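Local atomic coordinates of ThiJ/PfpI family protein (Pseudomonas syringae pv. tomato, PDB entry 3EWN), a protein that is of unknown function but belongs to the DJ-1/PfpI family, whose members share a fold related to class I glutamine amidotransferases. Residues Val18-Val30 / Gly41-Lys53. Numbering follows the deposited sequence.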
loop_
_atom_site.group_PDB
_atom_site.type_symbol
_atom_site.label_atom_id
_atom_site.label_comp_id
_atom_site.label_asym_id
_atom_site.label_seq_id
_atom_site.Cartn_x
_atom_site.Cartn_y
_atom_site.Cartn_z
ATOM N N VAL A 18 16.414 -14.924 16.725
ATOM C CA VAL A 18 15.763 -13.837 15.998
ATOM C C VAL A 18 15.087 -12.916 17.014
ATOM O O VAL A 18 14.396 -13.387 17.916
ATOM C CB VAL A 18 14.676 -14.375 15.032
ATOM C CG1 VAL A 18 13.960 -13.217 14.353
ATOM C CG2 VAL A 18 15.301 -15.302 14.002
ATOM N N PRO A 19 15.288 -11.594 16.893
ATOM C CA PRO A 19 14.659 -10.668 17.841
ATOM C C PRO A 19 13.165 -10.483 17.557
ATOM O O PRO A 19 12.741 -9.459 17.018
ATOM C CB PRO A 19 15.464 -9.383 17.648
ATOM C CG PRO A 19 15.845 -9.443 16.207
ATOM C CD PRO A 19 16.244 -10.888 16.022
ATOM N N TRP A 20 12.373 -11.485 17.929
ATOM C CA TRP A 20 10.930 -11.461 17.703
ATOM C C TRP A 20 10.229 -10.271 18.345
ATOM O O TRP A 20 9.364 -9.650 17.725
ATOM C CB TRP A 20 10.296 -12.762 18.210
ATOM C CG TRP A 20 10.777 -13.963 17.462
ATOM C CD1 TRP A 20 11.499 -15.012 17.961
ATOM C CD2 TRP A 20 10.632 -14.207 16.060
ATOM N NE1 TRP A 20 11.817 -15.891 16.951
ATOM C CE2 TRP A 20 11.296 -15.420 15.775
ATOM C CE3 TRP A 20 10.006 -13.514 15.015
ATOM C CZ2 TRP A 20 11.354 -15.955 14.485
ATOM C CZ3 TRP A 20 10.065 -14.045 13.732
ATOM C CH2 TRP A 20 10.737 -15.256 13.478
HETATM N N MSE A 21 10.600 -9.964 19.584
HETATM C CA MSE A 21 9.998 -8.853 20.316
HETATM C C MSE A 21 10.802 -7.565 20.239
HETATM O O MSE A 21 12.031 -7.577 20.175
HETATM C CB MSE A 21 9.801 -9.218 21.793
HETATM C CG MSE A 21 8.531 -9.983 22.112
HETATM SE SE MSE A 21 6.935 -8.984 21.665
HETATM C CE MSE A 21 7.296 -7.391 22.626
ATOM N N GLY A 22 10.082 -6.449 20.250
ATOM C CA GLY A 22 10.710 -5.145 20.195
ATOM C C GLY A 22 9.831 -4.144 20.918
ATOM O O GLY A 22 8.733 -4.486 21.354
ATOM N N ASP A 23 10.300 -2.908 21.045
ATOM C CA ASP A 23 9.528 -1.881 21.738
ATOM C C ASP A 23 9.634 -0.539 21.023
ATOM O O ASP A 23 9.613 0.518 21.656
ATOM C CB ASP A 23 10.033 -1.745 23.174
ATOM C CG ASP A 23 11.434 -1.166 23.247
ATOM O OD1 ASP A 23 12.279 -1.526 22.400
ATOM O OD2 ASP A 23 11.694 -0.355 24.160
ATOM N N GLU A 24 9.735 -0.586 19.697
ATOM C CA GLU A 24 9.861 0.631 18.907
ATOM C C GLU A 24 8.647 1.551 18.999
ATOM O O GLU A 24 7.506 1.097 19.097
ATOM C CB GLU A 24 10.108 0.291 17.430
ATOM C CG GLU A 24 11.388 -0.492 17.166
ATOM C CD GLU A 24 11.180 -1.998 17.173
ATOM O OE1 GLU A 24 10.108 -2.469 17.612
ATOM O OE2 GLU A 24 12.103 -2.717 16.736
ATOM N N GLN A 25 8.915 2.851 18.967
ATOM C CA GLN A 25 7.878 3.878 18.998
ATOM C C GLN A 25 7.983 4.505 17.617
ATOM O O GLN A 25 8.967 5.173 17.314
ATOM C CB GLN A 25 8.186 4.925 20.068
ATOM C CG GLN A 25 8.259 4.364 21.479
ATOM C CD GLN A 25 6.958 3.731 21.915
ATOM O OE1 GLN A 25 5.891 4.332 21.788
ATOM N NE2 GLN A 25 7.037 2.510 22.440
ATOM N N ILE A 26 6.964 4.298 16.793
ATOM C CA ILE A 26 6.976 4.785 15.421
ATOM C C ILE A 26 5.858 5.775 15.132
ATOM O O ILE A 26 4.679 5.435 15.238
ATOM C CB ILE A 26 6.860 3.581 14.449
ATOM C CG1 ILE A 26 8.032 2.624 14.686
ATOM C CG2 ILE A 26 6.828 4.055 13.007
ATOM C CD1 ILE A 26 7.870 1.255 14.044
ATOM N N ALA A 27 6.229 6.999 14.766
ATOM C CA ALA A 27 5.238 8.023 14.453
ATOM C C ALA A 27 5.183 8.264 12.947
ATOM O O ALA A 27 6.194 8.590 12.325
ATOM C CB ALA A 27 5.574 9.326 15.179
HETATM N N MSE A 28 3.993 8.109 12.374
HETATM C CA MSE A 28 3.796 8.306 10.944
HETATM C C MSE A 28 2.830 9.463 10.712
HETATM O O MSE A 28 1.658 9.392 11.071
HETATM C CB MSE A 28 3.253 7.018 10.320
HETATM C CG MSE A 28 4.120 5.788 10.632
HETATM SE SE MSE A 28 3.527 4.136 9.837
HETATM C CE MSE A 28 4.338 4.312 8.118
ATOM N N LEU A 29 3.341 10.534 10.118
ATOM C CA LEU A 29 2.539 11.712 9.839
ATOM C C LEU A 29 1.542 11.458 8.714
ATOM O O LEU A 29 1.863 10.790 7.735
ATOM C CB LEU A 29 3.448 12.879 9.439
ATOM C CG LEU A 29 2.769 14.180 9.004
ATOM C CD1 LEU A 29 2.188 14.892 10.217
ATOM C CD2 LEU A 29 3.790 15.076 8.304
ATOM N N VAL A 30 0.327 11.973 8.874
ATOM C CA VAL A 30 -0.692 11.864 7.833
ATOM C C VAL A 30 -1.295 13.253 7.704
ATOM O O VAL A 30 -1.305 14.016 8.665
ATOM C CB VAL A 30 -1.815 10.833 8.160
ATOM C CG1 VAL A 30 -1.227 9.437 8.228
ATOM C CG2 VAL A 30 -2.533 11.202 9.454
ATOM N N GLY A 41 2.646 1.405 2.266
ATOM C CA GLY A 41 3.747 0.529 1.897
ATOM C C GLY A 41 4.590 0.358 3.150
ATOM O O GLY A 41 4.849 -0.762 3.591
ATOM N N PRO A 42 5.045 1.467 3.747
ATOM C CA PRO A 42 5.857 1.377 4.964
ATOM C C PRO A 42 5.063 0.796 6.138
ATOM O O PRO A 42 5.580 -0.014 6.904
ATOM C CB PRO A 42 6.266 2.828 5.210
ATOM C CG PRO A 42 6.358 3.384 3.826
ATOM C CD PRO A 42 5.126 2.815 3.160
ATOM N N HIS A 43 3.806 1.208 6.279
ATOM C CA HIS A 43 2.988 0.710 7.381
ATOM C C HIS A 43 2.920 -0.815 7.343
ATOM O O HIS A 43 2.970 -1.480 8.380
ATOM C CB HIS A 43 1.579 1.318 7.327
ATOM C CG HIS A 43 0.759 1.047 8.552
ATOM N ND1 HIS A 43 0.070 -0.132 8.745
ATOM C CD2 HIS A 43 0.562 1.784 9.673
ATOM C CE1 HIS A 43 -0.515 -0.110 9.929
ATOM N NE2 HIS A 43 -0.233 1.041 10.514
ATOM N N CYS A 44 2.818 -1.362 6.136
ATOM C CA CYS A 44 2.766 -2.805 5.938
ATOM C C CYS A 44 3.984 -3.460 6.589
ATOM O O CYS A 44 3.871 -4.480 7.272
ATOM C CB CYS A 44 2.755 -3.116 4.441
ATOM S SG CYS A 44 2.920 -4.863 4.024
HETATM N N MSE A 45 5.150 -2.861 6.379
HETATM C CA MSE A 45 6.380 -3.395 6.947
HETATM C C MSE A 45 6.543 -3.081 8.429
HETATM O O MSE A 45 6.887 -3.965 9.205
HETATM C CB MSE A 45 7.595 -2.882 6.169
HETATM C CG MSE A 45 7.628 -3.350 4.711
HETATM SE SE MSE A 45 7.588 -5.262 4.489
HETATM C CE MSE A 45 7.274 -5.350 2.620
ATOM N N PHE A 46 6.310 -1.833 8.828
ATOM C CA PHE A 46 6.439 -1.475 10.239
ATOM C C PHE A 46 5.425 -2.248 11.072
ATOM O O PHE A 46 5.683 -2.606 12.226
ATOM C CB PHE A 46 6.205 0.023 10.455
ATOM C CG PHE A 46 7.327 0.898 9.980
ATOM C CD1 PHE A 46 8.645 0.596 10.301
ATOM C CD2 PHE A 46 7.063 2.050 9.248
ATOM C CE1 PHE A 46 9.684 1.432 9.904
ATOM C CE2 PHE A 46 8.099 2.894 8.847
ATOM C CZ PHE A 46 9.412 2.582 9.178
ATOM N N GLY A 47 4.267 -2.501 10.474
ATOM C CA GLY A 47 3.214 -3.221 11.166
ATOM C C GLY A 47 3.576 -4.661 11.478
ATOM O O GLY A 47 2.925 -5.294 12.307
ATOM N N SER A 48 4.614 -5.177 10.826
ATOM C CA SER A 48 5.043 -6.556 11.052
ATOM C C SER A 48 5.877 -6.703 12.323
ATOM O O SER A 48 6.114 -7.815 12.783
ATOM C CB SER A 48 5.869 -7.060 9.867
ATOM O OG SER A 48 7.189 -6.543 9.924
ATOM N N LEU A 49 6.318 -5.581 12.881
ATOM C CA LEU A 49 7.144 -5.580 14.084
ATOM C C LEU A 49 6.358 -5.881 15.365
ATOM O O LEU A 49 5.563 -5.060 15.816
ATOM C CB LEU A 49 7.838 -4.217 14.209
ATOM C CG LEU A 49 8.756 -3.829 13.043
ATOM C CD1 LEU A 49 9.120 -2.353 13.136
ATOM C CD2 LEU A 49 10.011 -4.697 13.072
HETATM N N MSE A 50 6.588 -7.055 15.954
HETATM C CA MSE A 50 5.900 -7.443 17.187
HETATM C C MSE A 50 6.355 -6.581 18.363
HETATM O O MSE A 50 7.553 -6.431 18.598
HETATM C CB MSE A 50 6.183 -8.914 17.514
HETATM C CG MSE A 50 5.559 -9.915 16.560
HETATM SE SE MSE A 50 6.277 -11.709 16.808
HETATM C CE MSE A 50 5.498 -12.067 18.525
ATOM N N GLY A 51 5.401 -6.012 19.095
ATOM C CA GLY A 51 5.738 -5.192 20.246
ATOM C C GLY A 51 5.864 -3.707 19.962
ATOM O O GLY A 51 5.839 -2.889 20.884
ATOM N N ALA A 52 6.001 -3.352 18.689
ATOM C CA ALA A 52 6.143 -1.957 18.310
ATOM C C ALA A 52 4.811 -1.238 18.395
ATOM O O ALA A 52 3.750 -1.840 18.204
ATOM C CB ALA A 52 6.701 -1.852 16.896
ATOM N N LYS A 53 4.878 0.054 18.696
ATOM C CA LYS A 53 3.689 0.886 18.783
ATOM C C LYS A 53 3.752 1.910 17.660
ATOM O O LYS A 53 4.704 2.680 17.564
ATOM C CB LYS A 53 3.632 1.595 20.137
ATOM C CG LYS A 53 3.497 0.636 21.309
ATOM C CD LYS A 53 3.407 1.378 22.625
ATOM C CE LYS A 53 3.247 0.405 23.786
ATOM N NZ LYS A 53 3.040 1.124 25.072
HETATM O O HOH W 1 6.694 -0.424 21.702
#
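Glu24 O accepts two hydrogen bonds: Lys53 N donates to it at 2.9 Å in a nearly straight bond (175°), and a water adds a second while also donating to Gly51 O. Two residues on, Ile26 N returns a bond of 2.9 Å to Lys53 O, which pairs the starts of strands 25-29 and 53-58 in parallel. Beside this ladder the side chains of Gln25 and Lys53 run alongside each other, Gln25 NE2 3.8 Å from Lys53 CD, while Gln25 OE1 is bound by Tyr55. The segments belong to a beta-alpha-beta crossover in the family's flavodoxin-like alpha/beta sandwich, where the 41-46 part of helix 36-46 runs nearly antiparallel to strand 25-29 (166°). Ile26 and Met28 point from the strand toward the helix. Ile26 CG1 lies beside its own backbone N (chi1 -59°), and the branch ends with CD1 3.9 Å from both Phe46 CD1 and Leu49 CD1; CG2 sits over one face of the Phe46 ring, offset toward its rim. Met28, a selenomethionine, brings CE to the edge of that ring, 3.7 Å from Phe46 CD2, while its SE makes an oblique Met-aromatic contact with the same ring. SE also approaches His43 CD2 obliquely at 3.8 Å. Before the strand, Gly22 N makes a weak bond to Met50 O, an acceptor shared with Arg190, whose NE forms a salt bridge with Glu24 OE2.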